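Local coordinates for protein transcriptional regulator (Corynebacterium diphtheriae, PDB 3LMM) that probably acts as a multidomain transcriptional regulator, although its precise biological role is not known, at residues 229-234 against 263-268; 225-230 against 357-362; 239-244 against 317-322. All blocks are in the same frame, centred on the assembly; numbering follows the deposited sequence.

Interaction 1. Residues 229-234 against 263-268; sequences KLLFTS and SCLEQL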
loop_
_atom_site.group_PDB
_atom_site.type_symbol
_atom_site.label_atom_id
_atom_site.label_comp_id
_atom_site.label_asym_id
_atom_site.label_seq_id
_atom_site.Cartn_x
_atom_site.Cartn_y
_atom_site.Cartn_z
ATOM N N LYS A 229 -5.392 -21.048 7.952
ATOM C CA LYS A 229 -6.157 -21.634 9.048
ATOM C C LYS A 229 -6.927 -20.525 9.768
ATOM O O LYS A 229 -8.107 -20.675 10.090
ATOM C CB LYS A 229 -5.207 -22.336 10.034
ATOM C CG LYS A 229 -5.812 -22.716 11.396
ATOM C CD LYS A 229 -4.763 -23.398 12.275
ATOM C CE LYS A 229 -5.262 -23.734 13.690
ATOM N NZ LYS A 229 -5.282 -22.587 14.657
ATOM N N LEU A 230 -6.252 -19.406 9.994
ATOM C CA LEU A 230 -6.847 -18.281 10.690
ATOM C C LEU A 230 -8.034 -17.702 9.933
ATOM O O LEU A 230 -9.001 -17.232 10.536
ATOM C CB LEU A 230 -5.771 -17.214 10.906
ATOM C CG LEU A 230 -5.907 -16.091 11.946
ATOM C CD1 LEU A 230 -6.070 -14.769 11.252
ATOM C CD2 LEU A 230 -7.065 -16.368 12.871
ATOM N N LEU A 231 -7.978 -17.766 8.609
ATOM C CA LEU A 231 -9.055 -17.214 7.791
ATOM C C LEU A 231 -10.249 -18.111 7.449
ATOM O O LEU A 231 -11.383 -17.637 7.442
ATOM C CB LEU A 231 -8.478 -16.629 6.498
ATOM C CG LEU A 231 -8.519 -15.094 6.442
ATOM C CD1 LEU A 231 -7.903 -14.513 7.703
ATOM C CD2 LEU A 231 -7.788 -14.599 5.208
ATOM N N PHE A 232 -10.013 -19.391 7.177
ATOM C CA PHE A 232 -11.114 -20.274 6.824
ATOM C C PHE A 232 -11.506 -21.297 7.885
ATOM O O PHE A 232 -12.367 -22.148 7.651
ATOM C CB PHE A 232 -10.798 -20.991 5.525
ATOM C CG PHE A 232 -10.667 -20.073 4.356
ATOM C CD1 PHE A 232 -9.449 -19.485 4.043
ATOM C CD2 PHE A 232 -11.764 -19.804 3.548
ATOM C CE1 PHE A 232 -9.322 -18.641 2.930
ATOM C CE2 PHE A 232 -11.650 -18.960 2.435
ATOM C CZ PHE A 232 -10.426 -18.381 2.124
ATOM N N THR A 233 -10.884 -21.196 9.053
ATOM C CA THR A 233 -11.129 -22.106 10.165
ATOM C C THR A 233 -11.534 -21.343 11.413
ATOM O O THR A 233 -10.978 -20.281 11.708
ATOM C CB THR A 233 -9.853 -22.905 10.489
ATOM O OG1 THR A 233 -9.708 -23.973 9.542
ATOM C CG2 THR A 233 -9.894 -23.452 11.907
ATOM N N SER A 234 -12.487 -21.884 12.164
ATOM C CA SER A 234 -12.919 -21.215 13.387
ATOM C C SER A 234 -11.765 -21.094 14.371
ATOM O O SER A 234 -11.073 -22.077 14.641
ATOM C CB SER A 234 -14.101 -21.961 14.033
ATOM O OG SER A 234 -13.897 -23.356 14.174
ATOM N N SER A 263 -14.828 -18.322 11.535
ATOM C CA SER A 263 -13.501 -17.986 11.051
ATOM C C SER A 263 -13.403 -16.460 11.006
ATOM O O SER A 263 -14.412 -15.768 11.161
ATOM C CB SER A 263 -13.308 -18.566 9.654
ATOM O OG SER A 263 -14.311 -18.104 8.772
ATOM N N CYS A 264 -12.200 -15.931 10.796
ATOM C CA CYS A 264 -12.029 -14.483 10.746
ATOM C C CYS A 264 -12.851 -13.869 9.629
ATOM O O CYS A 264 -13.424 -12.799 9.798
ATOM C CB CYS A 264 -10.561 -14.118 10.545
ATOM S SG CYS A 264 -9.562 -14.181 12.050
ATOM N N LEU A 265 -12.897 -14.540 8.483
ATOM C CA LEU A 265 -13.664 -14.033 7.356
ATOM C C LEU A 265 -15.133 -13.918 7.753
ATOM O O LEU A 265 -15.818 -12.945 7.408
ATOM C CB LEU A 265 -13.543 -14.968 6.158
ATOM C CG LEU A 265 -12.167 -15.067 5.522
ATOM C CD1 LEU A 265 -12.192 -16.136 4.446
ATOM C CD2 LEU A 265 -11.752 -13.728 4.946
ATOM N N GLU A 266 -15.614 -14.927 8.474
ATOM C CA GLU A 266 -16.991 -14.943 8.928
ATOM C C GLU A 266 -17.164 -13.845 9.959
ATOM O O GLU A 266 -18.126 -13.072 9.912
ATOM C CB GLU A 266 -17.323 -16.299 9.533
ATOM C CG GLU A 266 -17.478 -17.376 8.489
ATOM C CD GLU A 266 -17.623 -18.752 9.089
ATOM O OE1 GLU A 266 -16.602 -19.324 9.538
ATOM O OE2 GLU A 266 -18.763 -19.265 9.121
ATOM N N GLN A 267 -16.220 -13.765 10.887
ATOM C CA GLN A 267 -16.304 -12.739 11.900
ATOM C C GLN A 267 -16.180 -11.362 11.283
ATOM O O GLN A 267 -16.892 -10.444 11.676
ATOM C CB GLN A 267 -15.243 -12.970 12.973
ATOM C CG GLN A 267 -15.648 -14.048 13.962
ATOM C CD GLN A 267 -14.641 -14.213 15.078
ATOM O OE1 GLN A 267 -14.272 -13.247 15.754
ATOM N NE2 GLN A 267 -14.196 -15.447 15.289
ATOM N N LEU A 268 -15.298 -11.205 10.305
ATOM C CA LEU A 268 -15.153 -9.894 9.667
ATOM C C LEU A 268 -16.489 -9.491 9.046
ATOM O O LEU A 268 -16.997 -8.395 9.289
ATOM C CB LEU A 268 -14.099 -9.930 8.566
ATOM C CG LEU A 268 -14.088 -8.651 7.731
ATOM C CD1 LEU A 268 -13.143 -7.614 8.339
ATOM C CD2 LEU A 268 -13.646 -9.003 6.315
#
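Leu231 and Leu265 form the middle of this contact, where the last turn of helix 226-232 meets the start of helix 264-278. Their side chains run across each other at about a right angle, with Leu231 CG 3.8 Å from Leu265 CG. This is the enclosed side of the join, where Leu231, Phe232, Cys264 and Leu265 are all buried. The CD1 methyl of Leu265 reaches past the leucine pair and lies over one face of the Phe232 ring, 3.7 Å from the centroid and 19° off the normal, a CH-pi contact displaced toward the rim beside CE2. Phe232 holds its ring there with CG anti to its carbonyl carbon (chi1 -64°), and Ala192 and Leu193 of helix 190-199 add to the same apolar layer. Next to it, Leu231 CD1 meets Cys264 CB at 3.9 Å.

The contact becomes less enclosed at the partly exposed residues Leu230, Thr233 and Ser234. Leu230 still reaches Cys264 with its two methyls, CD2 standing 3.4 Å from SG, and Trp314 touches both residues. The looser part is at the end of the helix, where Thr233 and Ser234 offer little more than backbone: Thr233 O approaches Ser263 CA at 3.5 Å in a CA-H...O contact.

The first turn of the second helix is closed by a capping box. Ser263 OG accepts a weak bond from Glu266 N, while Glu266 OE1 receives both Ser263 N, at 2.9 Å from above the carboxylate plane, and Ser263 OG, on the anti lone pair. Cys264 N gives a weak backbone bond to Leu230 O at 3.5 Å. The join thus rests chiefly on apolar packing, with Ser263 and Glu266 tied to each other and Arg189 a second partner of the carboxylate, through a salt bridge to OE2.

Interaction 2. Residues 225-230 against 357-362; sequences SQAGKL and PALADL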
loop_
_atom_site.group_PDB
_atom_site.type_symbol
_atom_site.label_atom_id
_atom_site.label_comp_id
_atom_site.label_asym_id
_atom_site.label_seq_id
_atom_site.Cartn_x
_atom_site.Cartn_y
_atom_site.Cartn_z
ATOM N N SER A 225 -1.874 -23.066 5.756
ATOM C CA SER A 225 -0.844 -22.289 6.422
ATOM C C SER A 225 -1.496 -21.682 7.636
ATOM O O SER A 225 -2.689 -21.862 7.875
ATOM C CB SER A 225 -0.323 -21.174 5.516
ATOM O OG SER A 225 -1.352 -20.268 5.154
ATOM N N GLN A 226 -0.708 -20.942 8.392
ATOM C CA GLN A 226 -1.220 -20.301 9.587
ATOM C C GLN A 226 -2.232 -19.204 9.204
ATOM O O GLN A 226 -3.226 -18.995 9.896
ATOM C CB GLN A 226 -0.050 -19.717 10.386
ATOM C CG GLN A 226 -0.350 -19.453 11.856
ATOM C CD GLN A 226 -0.611 -20.720 12.638
ATOM O OE1 GLN A 226 0.257 -21.588 12.743
ATOM N NE2 GLN A 226 -1.811 -20.830 13.207
ATOM N N ALA A 227 -1.981 -18.516 8.094
ATOM C CA ALA A 227 -2.897 -17.473 7.648
ATOM C C ALA A 227 -4.147 -18.093 7.032
ATOM O O ALA A 227 -5.234 -17.514 7.076
ATOM C CB ALA A 227 -2.223 -16.557 6.632
ATOM N N GLY A 228 -3.978 -19.272 6.447
ATOM C CA GLY A 228 -5.098 -19.945 5.827
ATOM C C GLY A 228 -5.996 -20.527 6.890
ATOM O O GLY A 228 -7.216 -20.513 6.755
ATOM N N LYS A 229 -5.392 -21.048 7.952
ATOM C CA LYS A 229 -6.157 -21.634 9.048
ATOM C C LYS A 229 -6.927 -20.525 9.768
ATOM O O LYS A 229 -8.107 -20.675 10.090
ATOM C CB LYS A 229 -5.207 -22.336 10.034
ATOM C CG LYS A 229 -5.812 -22.716 11.396
ATOM C CD LYS A 229 -4.763 -23.398 12.275
ATOM C CE LYS A 229 -5.262 -23.734 13.690
ATOM N NZ LYS A 229 -5.282 -22.587 14.657
ATOM N N LEU A 230 -6.252 -19.406 9.994
ATOM C CA LEU A 230 -6.847 -18.281 10.690
ATOM C C LEU A 230 -8.034 -17.702 9.933
ATOM O O LEU A 230 -9.001 -17.232 10.536
ATOM C CB LEU A 230 -5.771 -17.214 10.906
ATOM C CG LEU A 230 -5.907 -16.091 11.946
ATOM C CD1 LEU A 230 -6.070 -14.769 11.252
ATOM C CD2 LEU A 230 -7.065 -16.368 12.871
ATOM N N PRO A 357 3.255 -10.502 7.018
ATOM C CA PRO A 357 3.277 -10.452 5.555
ATOM C C PRO A 357 2.456 -11.587 4.946
ATOM O O PRO A 357 1.669 -11.361 4.039
ATOM C CB PRO A 357 4.766 -10.579 5.232
ATOM C CG PRO A 357 5.397 -9.840 6.354
ATOM C CD PRO A 357 4.615 -10.339 7.559
ATOM N N ALA A 358 2.634 -12.797 5.460
ATOM C CA ALA A 358 1.879 -13.930 4.961
ATOM C C ALA A 358 0.370 -13.653 5.011
ATOM O O ALA A 358 -0.342 -13.849 4.022
ATOM C CB ALA A 358 2.210 -15.172 5.769
ATOM N N LEU A 359 -0.115 -13.186 6.157
ATOM C CA LEU A 359 -1.542 -12.898 6.336
ATOM C C LEU A 359 -1.970 -11.820 5.364
ATOM O O LEU A 359 -3.032 -11.908 4.745
ATOM C CB LEU A 359 -1.819 -12.407 7.763
ATOM C CG LEU A 359 -3.150 -12.664 8.488
ATOM C CD1 LEU A 359 -3.642 -11.344 9.059
ATOM C CD2 LEU A 359 -4.184 -13.278 7.565
ATOM N N ALA A 360 -1.144 -10.788 5.252
ATOM C CA ALA A 360 -1.445 -9.696 4.350
ATOM C C ALA A 360 -1.605 -10.266 2.955
ATOM O O ALA A 360 -2.656 -10.111 2.337
ATOM C CB ALA A 360 -0.334 -8.668 4.366
ATOM N N ASP A 361 -0.583 -10.955 2.463
ATOM C CA ASP A 361 -0.697 -11.498 1.124
ATOM C C ASP A 361 -1.958 -12.329 0.887
ATOM O O ASP A 361 -2.554 -12.244 -0.185
ATOM C CB ASP A 361 0.502 -12.349 0.750
ATOM C CG ASP A 361 0.353 -12.930 -0.632
ATOM O OD1 ASP A 361 0.338 -12.129 -1.593
ATOM O OD2 ASP A 361 0.219 -14.171 -0.761
ATOM N N LEU A 362 -2.357 -13.135 1.868
ATOM C CA LEU A 362 -3.543 -13.958 1.710
ATOM C C LEU A 362 -4.769 -13.097 1.464
ATOM O O LEU A 362 -5.635 -13.461 0.666
ATOM C CB LEU A 362 -3.762 -14.828 2.945
ATOM C CG LEU A 362 -4.887 -15.862 2.839
ATOM C CD1 LEU A 362 -4.625 -16.833 1.697
ATOM C CD2 LEU A 362 -4.999 -16.599 4.163
#
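Ala227 and Leu359 bring helices 226-230 and 357-362 together, their CA atoms 4.9 Å apart where the local axes approach to 9.1 Å and cross at -57°. The methyl of Ala227 points toward the other helix and settles between Leu359 and Leu362, with CB 3.7 Å from Leu359 CA and 3.7 Å from Leu362 CD2. Having only a methyl here, Ala227 lets the backbone of the second helix come close.

Leu362 reaches back across the gap. With CG anti to the backbone N (chi1 -173°), it extends CD2 over the peptide joining Ala227 to Gly228, and this methyl lies 3.7 Å from Gly228 N, beside a residue that has no side chain. Leu359 approaches from another direction, its CD2 touching Ala227 CB at 3.9 Å and passing Leu230 CD1 more loosely at 4.4 Å. No hydrogen bond joins the two segments. Ser225 OG caps its own helix by accepting from Gly228 N at 3.1 Å, whereas Asp361 makes a salt bridge with Arg161 and a hydrogen bond with Trp165.

Loop residues Met177 and Ala178 touch Ala227 and Ala358 beside this largely buried crossing. It is a helix-helix packing built on a small residue, an alanine held between leucines, and it joins helix 226-232 to helix 357-365 of the RecG C-terminal-like region.

Interaction 3. Residues 239-244 against 317-322; sequences AIELSI and SEPIDV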
loop_
_atom_site.group_PDB
_atom_site.type_symbol
_atom_site.label_atom_id
_atom_site.label_comp_id
_atom_site.label_asym_id
_atom_site.label_seq_id
_atom_site.Cartn_x
_atom_site.Cartn_y
_atom_site.Cartn_z
ATOM N N ALA A 239 -12.602 -12.535 17.491
ATOM C CA ALA A 239 -11.484 -11.826 16.886
ATOM C C ALA A 239 -11.722 -10.334 16.939
ATOM O O ALA A 239 -10.800 -9.554 17.172
ATOM C CB ALA A 239 -11.301 -12.279 15.446
ATOM N N ILE A 240 -12.977 -9.951 16.742
ATOM C CA ILE A 240 -13.348 -8.546 16.735
ATOM C C ILE A 240 -14.802 -8.424 17.169
ATOM O O ILE A 240 -15.613 -9.307 16.893
ATOM C CB ILE A 240 -13.176 -7.977 15.303
ATOM C CG1 ILE A 240 -13.381 -6.482 15.285
ATOM C CG2 ILE A 240 -14.155 -8.643 14.346
ATOM C CD1 ILE A 240 -12.799 -5.847 14.074
ATOM N N GLU A 241 -15.138 -7.351 17.872
ATOM C CA GLU A 241 -16.520 -7.171 18.313
ATOM C C GLU A 241 -16.891 -5.696 18.375
ATOM O O GLU A 241 -16.022 -4.838 18.481
ATOM C CB GLU A 241 -16.721 -7.829 19.677
ATOM C CG GLU A 241 -15.713 -7.389 20.722
ATOM C CD GLU A 241 -15.952 -8.027 22.076
ATOM O OE1 GLU A 241 -15.957 -9.279 22.167
ATOM O OE2 GLU A 241 -16.122 -7.273 23.061
ATOM N N LEU A 242 -18.185 -5.410 18.315
ATOM C CA LEU A 242 -18.660 -4.035 18.333
ATOM C C LEU A 242 -19.472 -3.661 19.568
ATOM O O LEU A 242 -20.245 -4.470 20.088
ATOM C CB LEU A 242 -19.500 -3.768 17.081
ATOM C CG LEU A 242 -20.204 -2.411 16.924
ATOM C CD1 LEU A 242 -19.172 -1.303 16.662
ATOM C CD2 LEU A 242 -21.193 -2.498 15.779
ATOM N N SER A 243 -19.287 -2.421 20.020
ATOM C CA SER A 243 -19.993 -1.873 21.177
ATOM C C SER A 243 -20.492 -0.472 20.847
ATOM O O SER A 243 -19.715 0.477 20.803
ATOM C CB SER A 243 -19.072 -1.783 22.392
ATOM O OG SER A 243 -18.651 -3.062 22.822
ATOM N N ILE A 244 -21.796 -0.353 20.629
ATOM C CA ILE A 244 -22.447 0.913 20.293
ATOM C C ILE A 244 -22.707 1.780 21.514
ATOM O O ILE A 244 -23.438 1.386 22.414
ATOM C CB ILE A 244 -23.790 0.647 19.651
ATOM C CG1 ILE A 244 -23.586 -0.154 18.365
ATOM C CG2 ILE A 244 -24.533 1.960 19.443
ATOM C CD1 ILE A 244 -24.845 -0.828 17.889
ATOM N N SER A 317 -4.951 -12.311 23.195
ATOM C CA SER A 317 -6.297 -12.842 23.370
ATOM C C SER A 317 -7.359 -11.822 23.031
ATOM O O SER A 317 -8.152 -12.006 22.103
ATOM C CB SER A 317 -6.484 -13.303 24.812
ATOM O OG SER A 317 -5.556 -14.325 25.143
ATOM N N GLU A 318 -7.354 -10.739 23.799
ATOM C CA GLU A 318 -8.312 -9.657 23.637
ATOM C C GLU A 318 -8.645 -9.335 22.169
ATOM O O GLU A 318 -7.761 -9.174 21.333
ATOM C CB GLU A 318 -7.817 -8.413 24.412
ATOM C CG GLU A 318 -6.329 -7.997 24.250
ATOM C CD GLU A 318 -5.343 -8.685 25.211
ATOM O OE1 GLU A 318 -4.857 -9.794 24.888
ATOM O OE2 GLU A 318 -5.058 -8.103 26.285
ATOM N N PRO A 319 -9.944 -9.257 21.840
ATOM C CA PRO A 319 -10.405 -8.967 20.480
ATOM C C PRO A 319 -10.214 -7.519 20.076
ATOM O O PRO A 319 -9.992 -6.648 20.915
ATOM C CB PRO A 319 -11.890 -9.324 20.526
ATOM C CG PRO A 319 -12.017 -10.213 21.739
ATOM C CD PRO A 319 -11.085 -9.566 22.710
ATOM N N ILE A 320 -10.291 -7.274 18.776
ATOM C CA ILE A 320 -10.186 -5.926 18.264
ATOM C C ILE A 320 -11.432 -5.291 18.857
ATOM O O ILE A 320 -12.547 -5.781 18.643
ATOM C CB ILE A 320 -10.292 -5.894 16.721
ATOM C CG1 ILE A 320 -9.132 -6.682 16.098
ATOM C CG2 ILE A 320 -10.304 -4.461 16.230
ATOM C CD1 ILE A 320 -9.251 -6.900 14.590
ATOM N N ASP A 321 -11.240 -4.226 19.622
ATOM C CA ASP A 321 -12.349 -3.523 20.249
ATOM C C ASP A 321 -12.755 -2.393 19.328
ATOM O O ASP A 321 -11.987 -1.449 19.131
ATOM C CB ASP A 321 -11.907 -2.948 21.607
ATOM C CG ASP A 321 -13.011 -2.181 22.319
ATOM O OD1 ASP A 321 -12.743 -1.585 23.393
ATOM O OD2 ASP A 321 -14.153 -2.176 21.808
ATOM N N VAL A 322 -13.939 -2.503 18.736
ATOM C CA VAL A 322 -14.440 -1.439 17.872
ATOM C C VAL A 322 -15.711 -0.898 18.493
ATOM O O VAL A 322 -16.643 -1.653 18.760
ATOM C CB VAL A 322 -14.710 -1.912 16.383
ATOM C CG1 VAL A 322 -15.375 -3.263 16.353
ATOM C CG2 VAL A 322 -15.578 -0.884 15.661
#
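Ile240 CG1 stands anti to the backbone N (chi1 -173°), and Ile320 sets CG2 in the equivalent place with CG1 beside its own N (chi1 -62°), which lets the two branched chains meet over one face of a parallel strand pair. Ile240 CG1 lies 3.5 Å from Ile320 CB, and the CD1 tip of Ile240 reaches Ile320 CG2 at 3.6 Å. Further along the same face, Leu242 CD1 rests 3.8 Å from Val322 CG2.

The backbones are joined in the parallel pattern, with bonds running alternately in the two directions. Ile320 N donates to Ala239 O at 2.8 Å, and Glu241 N to Ile320 O at 3.1 Å. Val322 N then donates to Glu241 O, although the place of this oxygen is less certain. Ser243 N donates to Val322 O at 3.0 Å, and the pairing continues from Ser243 to Trp324.

Glu241 and Asp321 point to the opposite face, which is partly exposed. Their nearest carboxylate oxygens, Glu241 OE2 and Asp321 OD2, stay 5.6 Å apart, and Asp321 is paired with Arg323, which probably eases any repulsion. Glu241 OE1 lies near Pro319 CG at 4.1 Å.

In the mixed sheet, strand 240-245 is flanked on its other side by the antiparallel strand 252-256, and strand 320-325 by strand 330-336. Helices 264-278 and 298-311 cover the isoleucine and leucine face, Leu271 and Leu275 meeting Leu242, and Ala308 and Met309 meeting Ile320.

Interactions 1 and 2 use the same helix, 226-232, and both are buried. Leu231 joins them, touching Leu359 and Leu362 of interaction 2 while packing on helix 264-278. The first strand of interaction 3 follows that helix in the chain, and this contact is only partly buried, one face under helices and the other bearing acidic side chains. Gln267 of interaction 1 links to it through a probable hydrogen bond from Ala239 N. The chemistry changes along the way: apolar packing without a hydrogen bond in 225-230/357-362, apolar packing with a weak backbone bond in 229-234/263-268, and a regular set of backbone bonds between the strands of 239-244/317-322.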